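Local coordinates for BH2621 protein (Bacillus halodurans, PDB 2QML), which is of unknown function but has a GNAT-type acetyltransferase domain and is probably an N-acyltransferase, perhaps acting in siderophore biosynthesis, at residues His26-Met29 and Asp30-Asp33; His60-Thr63 and Phe64-Asp68; Glu92-Ile95 and Ala96-Tyr99; His156-Lys160 and Cys161-Pro165. All coordinates share one frame; numbering follows the deposited sequence.

Contact 1: His26-Met29 and Asp30-Asp33; sequences HVTM and DDVD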
# COMPACT_ATOMS: atom_id res chain seq x y z
N HIS A 26 -8.24 7.91 7.02
CA HIS A 26 -8.41 8.54 5.72
C HIS A 26 -7.58 9.80 5.64
O HIS A 26 -7.48 10.59 6.59
CB HIS A 26 -9.88 8.88 5.41
CG HIS A 26 -10.73 7.68 5.13
ND1 HIS A 26 -12.10 7.75 5.10
CD2 HIS A 26 -10.42 6.37 5.02
CE1 HIS A 26 -12.59 6.55 4.86
NE2 HIS A 26 -11.60 5.69 4.80
N VAL A 27 -6.93 9.95 4.50
CA VAL A 27 -6.26 11.18 4.20
C VAL A 27 -7.32 12.33 4.02
O VAL A 27 -8.45 12.11 3.56
CB VAL A 27 -5.40 11.02 2.94
CG1 VAL A 27 -4.96 12.38 2.37
CG2 VAL A 27 -4.20 10.05 3.17
N THR A 28 -6.92 13.54 4.38
CA THR A 28 -7.69 14.74 4.16
C THR A 28 -6.78 15.81 3.57
O THR A 28 -5.58 15.66 3.55
CB THR A 28 -8.35 15.33 5.45
OG1 THR A 28 -7.37 15.99 6.26
CG2 THR A 28 -9.02 14.23 6.24
N MSE A 29 -7.35 16.92 3.13
CA MSE A 29 -6.57 18.04 2.58
C MSE A 29 -5.66 18.69 3.60
O MSE A 29 -4.68 19.35 3.21
CB MSE A 29 -7.47 19.08 1.89
CG MSE A 29 -8.11 18.60 0.59
SE MSE A 29 -6.80 18.13 -0.77
CE MSE A 29 -6.02 19.90 -1.10
N ASP A 30 -5.92 18.47 4.90
CA ASP A 30 -5.02 18.96 5.94
C ASP A 30 -3.69 18.24 5.93
O ASP A 30 -2.75 18.69 6.58
CB ASP A 30 -5.62 18.79 7.34
CG ASP A 30 -6.84 19.68 7.58
OD1 ASP A 30 -6.99 20.75 6.92
OD2 ASP A 30 -7.63 19.27 8.48
N ASP A 31 -3.60 17.12 5.23
CA ASP A 31 -2.38 16.34 5.16
C ASP A 31 -1.48 16.73 4.02
O ASP A 31 -0.41 16.16 3.91
CB ASP A 31 -2.72 14.88 4.98
CG ASP A 31 -3.55 14.33 6.10
OD1 ASP A 31 -3.36 14.77 7.25
OD2 ASP A 31 -4.36 13.43 5.79
N VAL A 32 -1.86 17.75 3.26
CA VAL A 32 -1.14 18.05 2.02
C VAL A 32 0.31 18.43 2.25
O VAL A 32 1.16 17.99 1.46
CB VAL A 32 -1.89 19.09 1.13
CG1 VAL A 32 -1.89 20.46 1.74
CG2 VAL A 32 -1.24 19.10 -0.29
N ASP A 33 0.62 19.25 3.25
CA ASP A 33 2.01 19.64 3.47
C ASP A 33 2.88 18.43 3.87
O ASP A 33 4.03 18.29 3.42
CB ASP A 33 2.11 20.76 4.52
CG ASP A 33 1.31 22.00 4.12
OD1 ASP A 33 1.51 22.55 3.05
OD2 ASP A 33 0.45 22.41 4.89
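Asp31 folds its carboxylate back over the backbone of Val27 and Thr28, where the chain leaves strand 20-26 of the GNAT fold and winds through a 3-10 turn into helix 32-38. With CG beside its own backbone N (chi1 -60°), the group reaches back along the chain, and OD2 accepts from Thr28 N at 2.9 Å. That bond is nearly straight at the hydrogen (169°), although the N-H comes in from above the carboxylate plane. Asp31 OD2 also lies 3.3 Å from Val27 CA and close to the Val27 CG1 methyl. The backbone answers in the other direction, Asp31 N giving its hydrogen to Thr28 O at 3.0 Å, so Thr28 and Asp31 are tied twice. OD1 also forms a salt bridge with Arg25; these bonds together should hold the buried group in place and probably favour its charged form. Thr28 makes an ST turn as well: OG1, placed between its backbone N and carbonyl carbon, accepts from Asp30 N. The next turn is closed by Val32 N bonding to the carbonyl of selenomethionine Met29, and Val32 CG1 rests 3.3 Å from that same Met29 O.

Contact 2: His60-Thr63 and Phe64-Asp68; sequences HLQT and FLNDD
The backbone runs through the last turns of helix 54-65, with Phe64 N bonded to His60 O at 3.0 Å and Leu65 N to Leu61 O at 2.9 Å, before Asn66 N divides its hydrogen between Gln62 O and, weakly, Thr63 O as the helix gives way to a loop. On one flank His60 and Phe64, a turn apart, form an edge-to-face aromatic pair. The imidazole sends its CE1 corner at the phenyl face and sets it over the ring centre, 3.4 Å above the plane, so CE1 is almost equally far from all six ring carbons. The two planes lie 51° apart and the centroids 4.3 Å. His60 reaches this place because its CG is anti to the backbone N (chi1 163°), which swings the imidazole along the helix toward the later residue. Another flank pairs two leucines, with Leu61 CG 4.1 Å from Leu65 CD1. On the exposed side the amides of Gln62 and Asn66 point the same way with their planes 15° apart, and Asn66 ND2 is 4.1 Å from Gln62 CG. Past the helix, Asp67 bonds His69 through OD1. The leucines and Phe64 lie on Leu72 of strand 70-77, Leu61 also meets Val32 and Leu35 of helix 32-38, and Leu65 touches Val27 and Met29 in the loop leading to that helix.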
# COMPACT_ATOMS: atom_id res chain seq x y z
N HIS A 60 -3.43 17.58 -7.26
CA HIS A 60 -3.40 16.14 -7.42
C HIS A 60 -4.09 15.42 -6.25
O HIS A 60 -4.89 14.51 -6.45
CB HIS A 60 -1.96 15.65 -7.59
CG HIS A 60 -1.82 14.17 -7.35
ND1 HIS A 60 -2.27 13.24 -8.25
CD2 HIS A 60 -1.29 13.49 -6.32
CE1 HIS A 60 -2.06 12.04 -7.75
NE2 HIS A 60 -1.42 12.16 -6.61
N LEU A 61 -3.72 15.79 -5.03
CA LEU A 61 -4.30 15.14 -3.87
C LEU A 61 -5.82 15.32 -3.85
O LEU A 61 -6.56 14.36 -3.60
CB LEU A 61 -3.65 15.69 -2.59
CG LEU A 61 -4.07 14.96 -1.30
CD1 LEU A 61 -3.70 13.49 -1.39
CD2 LEU A 61 -3.48 15.64 -0.02
N GLN A 62 -6.30 16.51 -4.15
CA GLN A 62 -7.74 16.77 -4.24
C GLN A 62 -8.43 15.87 -5.24
O GLN A 62 -9.47 15.29 -4.95
CB GLN A 62 -7.91 18.24 -4.59
CG GLN A 62 -9.24 18.80 -4.51
CD GLN A 62 -9.15 20.28 -4.65
OE1 GLN A 62 -8.66 20.79 -5.67
NE2 GLN A 62 -9.57 21.00 -3.62
N THR A 63 -7.82 15.68 -6.41
CA THR A 63 -8.40 14.85 -7.44
C THR A 63 -8.49 13.39 -6.94
O THR A 63 -9.52 12.75 -7.09
CB THR A 63 -7.58 14.95 -8.70
OG1 THR A 63 -7.54 16.33 -9.12
CG2 THR A 63 -8.20 14.12 -9.83
N PHE A 64 -7.43 12.89 -6.33
CA PHE A 64 -7.39 11.52 -5.81
C PHE A 64 -8.36 11.32 -4.68
O PHE A 64 -8.98 10.29 -4.61
CB PHE A 64 -5.97 11.11 -5.39
CG PHE A 64 -5.20 10.39 -6.47
CD1 PHE A 64 -5.44 10.68 -7.80
CD2 PHE A 64 -4.26 9.42 -6.18
CE1 PHE A 64 -4.77 9.99 -8.80
CE2 PHE A 64 -3.60 8.74 -7.19
CZ PHE A 64 -3.86 9.04 -8.51
N LEU A 65 -8.56 12.32 -3.84
CA LEU A 65 -9.54 12.24 -2.74
C LEU A 65 -10.97 12.19 -3.25
O LEU A 65 -11.84 11.61 -2.58
CB LEU A 65 -9.35 13.37 -1.75
CG LEU A 65 -8.11 13.32 -0.83
CD1 LEU A 65 -7.93 14.60 -0.06
CD2 LEU A 65 -8.11 12.08 0.14
N ASN A 66 -11.23 12.73 -4.43
CA ASN A 66 -12.56 12.71 -5.05
C ASN A 66 -12.74 11.50 -5.99
O ASN A 66 -13.78 11.42 -6.63
CB ASN A 66 -12.82 14.03 -5.79
CG ASN A 66 -12.77 15.30 -4.88
OD1 ASN A 66 -13.02 15.23 -3.68
ND2 ASN A 66 -12.48 16.48 -5.49
N ASP A 67 -11.77 10.59 -6.09
CA ASP A 67 -11.74 9.40 -6.98
C ASP A 67 -12.41 8.26 -6.25
O ASP A 67 -11.97 7.85 -5.17
CB ASP A 67 -10.32 9.06 -7.38
CG ASP A 67 -10.17 7.80 -8.25
OD1 ASP A 67 -11.00 6.88 -8.21
OD2 ASP A 67 -9.14 7.71 -8.96
N ASP A 68 -13.43 7.70 -6.88
CA ASP A 68 -14.26 6.70 -6.21
C ASP A 68 -13.75 5.26 -6.24
O ASP A 68 -14.28 4.44 -5.52
CB ASP A 68 -15.70 6.78 -6.81
CG ASP A 68 -16.49 8.00 -6.26
OD1 ASP A 68 -16.26 8.41 -5.09
OD2 ASP A 68 -17.36 8.52 -7.01

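Contact 3: Glu92-Ile95 and Ala96-Tyr99; sequences EDII and ANYY
Ile95 and Tyr98 make the tight side of a short 3-10 turn in the loop joining strands 80-89 and 106-112 of this GNAT fold, while Ile94 and Asn97 carry its exposed side. An Asx turn starts it: Asp93 OD2 accepts from Ile95 N at 3.0 Å, and Asp93 OD1 goes on to His69. Three successive backbone bonds follow, from Ala96 N to Asp93 O, Asn97 N to Ile94 O and Tyr98 N to Ile95 O. On the packed side Ile95 CD1 rests 4.1 Å from Tyr98 CD1, the two side chains crossing at about a right angle. Both touch Val169 of strand 164-170; Ile95 also meets Leu178, and the Tyr98 hydroxyl bonds to Glu170 O. On the looser, exposed side Ile94 O takes two N-H groups of Asn97: the backbone N at 3.2 Å and, in a weak, bent bond (125°), ND2. Asn97 can make that second bond because its CG lies beside its own backbone N (chi1 -61°), turning the amide back over the turn. The edge of the Tyr98 ring meets Ile94 O and Ile95 O in its plane, with Tyr98 CD1 3.5 Å from Ile94 O.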
# COMPACT_ATOMS: atom_id res chain seq x y z
N GLU A 92 -11.36 -0.79 -11.88
CA GLU A 92 -11.34 0.59 -12.34
C GLU A 92 -9.93 1.19 -12.45
O GLU A 92 -9.78 2.39 -12.59
CB GLU A 92 -12.25 1.44 -11.41
CG GLU A 92 -13.77 1.11 -11.48
CD GLU A 92 -14.18 -0.01 -10.49
N ASP A 93 -8.91 0.33 -12.42
CA ASP A 93 -7.56 0.74 -12.41
C ASP A 93 -6.85 0.32 -13.71
O ASP A 93 -7.28 -0.64 -14.37
CB ASP A 93 -6.85 0.07 -11.25
CG ASP A 93 -5.52 0.71 -10.96
OD1 ASP A 93 -5.56 1.79 -10.30
OD2 ASP A 93 -4.47 0.15 -11.36
N ILE A 94 -5.78 1.03 -14.04
CA ILE A 94 -4.95 0.70 -15.21
C ILE A 94 -4.45 -0.75 -15.18
O ILE A 94 -4.35 -1.39 -16.23
CB ILE A 94 -3.78 1.72 -15.38
CG1 ILE A 94 -3.09 1.52 -16.72
CG2 ILE A 94 -2.76 1.67 -14.21
CD1 ILE A 94 -2.01 2.52 -16.96
N ILE A 95 -4.23 -1.30 -14.00
CA ILE A 95 -3.63 -2.66 -13.94
C ILE A 95 -4.60 -3.75 -14.46
O ILE A 95 -4.14 -4.81 -14.87
CB ILE A 95 -3.11 -3.01 -12.53
CG1 ILE A 95 -2.07 -4.14 -12.54
CG2 ILE A 95 -4.30 -3.35 -11.56
CD1 ILE A 95 -0.86 -3.93 -13.41
N ALA A 96 -5.92 -3.47 -14.51
CA ALA A 96 -6.92 -4.38 -15.06
C ALA A 96 -6.61 -4.79 -16.50
O ALA A 96 -7.02 -5.83 -16.94
CB ALA A 96 -8.34 -3.77 -15.00
N ASN A 97 -5.94 -3.94 -17.24
CA ASN A 97 -5.57 -4.23 -18.62
C ASN A 97 -4.48 -5.27 -18.81
O ASN A 97 -4.25 -5.71 -19.92
CB ASN A 97 -5.09 -2.95 -19.29
CG ASN A 97 -6.14 -1.89 -19.31
OD1 ASN A 97 -7.22 -2.08 -19.83
ND2 ASN A 97 -5.86 -0.77 -18.68
N TYR A 98 -3.81 -5.67 -17.74
CA TYR A 98 -2.63 -6.53 -17.84
C TYR A 98 -2.79 -7.98 -17.42
O TYR A 98 -1.85 -8.76 -17.60
CB TYR A 98 -1.51 -5.88 -17.01
CG TYR A 98 -1.05 -4.57 -17.59
CD1 TYR A 98 -1.73 -3.40 -17.35
CD2 TYR A 98 0.06 -4.51 -18.43
CE1 TYR A 98 -1.34 -2.21 -17.89
CE2 TYR A 98 0.47 -3.32 -18.97
CZ TYR A 98 -0.24 -2.17 -18.70
OH TYR A 98 0.15 -0.97 -19.21
N TYR A 99 -3.93 -8.36 -16.86
CA TYR A 99 -4.14 -9.72 -16.45
C TYR A 99 -5.67 -9.95 -16.38
O TYR A 99 -6.43 -8.99 -16.35
CB TYR A 99 -3.40 -10.02 -15.12
CG TYR A 99 -4.16 -9.59 -13.90
CD1 TYR A 99 -4.13 -8.27 -13.48
CD2 TYR A 99 -4.88 -10.52 -13.12
CE1 TYR A 99 -4.89 -7.87 -12.29
CE2 TYR A 99 -5.60 -10.15 -12.02
CZ TYR A 99 -5.61 -8.83 -11.60
OH TYR A 99 -6.33 -8.45 -10.45

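Contact 4: His156-Lys160 and Cys161-Pro165; sequences HVFKK and CGFQP
Helix 152-160 ends in a Schellman motif that turns the chain into strand 164-170: Phe163 N reaches back to Phe158 O at 3.1 Å and, inside that loop, Gly162 N bonds to Lys159 O at 3.0 Å. Gly162 has positive phi (110°), a backbone conformation open to glycine because it has no CB to meet the carbonyl oxygen of Cys161. The last helical bond before the break runs from Cys161 N to Val157 O, and the same N-H leans weakly to Phe158 O. The reversal brings two phenylalanines together. Phe158 turns the edge of its ring to the face of Phe163, placing CD1 3.5 Å above that plane and displaced from the ring centre toward its perimeter. The planes are 61° apart and the centroids 4.8 Å, an edge-to-face pair whose closest carbons are Phe158 CD1 and Phe163 CE1. The buried pair packs against Met179 of strand 175-182 and Ala145 of strand 142-145, while Met131 of helix 123-135 also touches Phe163. Toward solvent, Lys159 stretches its extended chain past Pro165, the two side chains crossing at about a right angle, with Lys159 CE nearest Pro165 CG. The CA-H of Lys159 points almost straight at Phe163 O, with CA and O 3.4 Å apart. The same Phe163 O is joined to Lys159 O by a water that donates to both, at 2.8 Å and 3.2 Å respectively.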
# COMPACT_ATOMS: atom_id res chain seq x y z
N HIS A 156 10.74 -8.17 -2.33
CA HIS A 156 11.01 -9.12 -1.23
C HIS A 156 9.94 -9.08 -0.13
O HIS A 156 9.45 -10.12 0.31
CB HIS A 156 12.40 -8.84 -0.66
CG HIS A 156 12.72 -9.64 0.56
ND1 HIS A 156 13.05 -10.97 0.51
CD2 HIS A 156 12.67 -9.31 1.88
CE1 HIS A 156 13.22 -11.43 1.74
NE2 HIS A 156 13.01 -10.44 2.59
N VAL A 157 9.59 -7.89 0.32
CA VAL A 157 8.60 -7.69 1.36
C VAL A 157 7.26 -8.32 0.89
O VAL A 157 6.62 -9.09 1.62
CB VAL A 157 8.41 -6.18 1.69
CG1 VAL A 157 7.12 -5.92 2.52
CG2 VAL A 157 9.61 -5.57 2.40
N PHE A 158 6.84 -7.99 -0.33
CA PHE A 158 5.61 -8.54 -0.89
C PHE A 158 5.68 -10.07 -0.91
O PHE A 158 4.74 -10.73 -0.47
CB PHE A 158 5.27 -7.97 -2.28
CG PHE A 158 4.72 -6.57 -2.29
CD1 PHE A 158 3.62 -6.25 -1.52
CD2 PHE A 158 5.25 -5.56 -3.12
CE1 PHE A 158 3.07 -4.97 -1.57
CE2 PHE A 158 4.71 -4.30 -3.17
CZ PHE A 158 3.65 -3.99 -2.38
N LYS A 159 6.77 -10.65 -1.39
CA LYS A 159 6.88 -12.11 -1.38
C LYS A 159 6.73 -12.69 0.03
O LYS A 159 6.05 -13.69 0.23
CB LYS A 159 8.22 -12.56 -1.95
CG LYS A 159 8.32 -12.45 -3.45
CD LYS A 159 9.70 -12.90 -3.94
CE LYS A 159 9.86 -12.63 -5.43
NZ LYS A 159 11.25 -12.87 -5.89
N LYS A 160 7.35 -12.05 1.03
CA LYS A 160 7.30 -12.51 2.41
C LYS A 160 5.88 -12.46 2.93
O LYS A 160 5.53 -13.24 3.82
CB LYS A 160 8.24 -11.68 3.27
CG LYS A 160 9.71 -12.10 3.16
CD LYS A 160 10.25 -12.91 4.36
CE LYS A 160 10.30 -11.99 5.63
NZ LYS A 160 11.22 -12.40 6.75
N CYS A 161 5.05 -11.56 2.40
CA CYS A 161 3.64 -11.46 2.79
C CYS A 161 2.68 -12.32 1.98
O CYS A 161 1.47 -12.21 2.18
CB CYS A 161 3.18 -10.01 2.77
SG CYS A 161 4.14 -9.06 3.95
N GLY A 162 3.19 -13.16 1.09
CA GLY A 162 2.33 -14.08 0.35
C GLY A 162 2.17 -13.80 -1.14
O GLY A 162 1.61 -14.62 -1.84
N PHE A 163 2.65 -12.65 -1.60
CA PHE A 163 2.56 -12.28 -3.02
C PHE A 163 3.46 -13.16 -3.87
O PHE A 163 4.62 -13.45 -3.50
CB PHE A 163 2.94 -10.82 -3.29
CG PHE A 163 1.93 -9.82 -2.82
CD1 PHE A 163 1.84 -9.44 -1.48
CD2 PHE A 163 1.05 -9.24 -3.72
CE1 PHE A 163 0.89 -8.53 -1.05
CE2 PHE A 163 0.13 -8.29 -3.30
CZ PHE A 163 0.05 -7.96 -1.97
N GLN A 164 2.90 -13.64 -4.96
CA GLN A 164 3.62 -14.41 -5.97
C GLN A 164 3.84 -13.55 -7.22
O GLN A 164 2.90 -12.97 -7.75
CB GLN A 164 2.88 -15.68 -6.35
CG GLN A 164 2.86 -16.70 -5.18
N PRO A 165 5.07 -13.48 -7.73
CA PRO A 165 5.28 -12.72 -8.98
C PRO A 165 4.63 -13.42 -10.17
O PRO A 165 4.60 -14.66 -10.23
CB PRO A 165 6.81 -12.64 -9.11
CG PRO A 165 7.33 -13.69 -8.22
CD PRO A 165 6.33 -13.97 -7.15
O HOH W 1 5.45 -15.77 -2.08

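Contacts 1 and 2 touch directly, their centres 11 Å apart: Met29 SE lies 3.8 Å from Leu65 CD1, and Val27 O is 3.4 Å from Leu65 CD2. Contact 3 comes within about 6 Å of contact 2 at the nearest atoms, and His69, which bonds to both, bridges that gap. Contact 4 lies across the centre of the chain from contacts 1 and 2, about 30 Å from contact 1 between centres; strand 164-170, into which it leads, borders contact 3, though the nearest atoms of contacts 3 and 4 stay about 10 Å apart. A glycerol, probably from the crystallisation liquor, sits about 3 Å from the Phe158 side chain of contact 4.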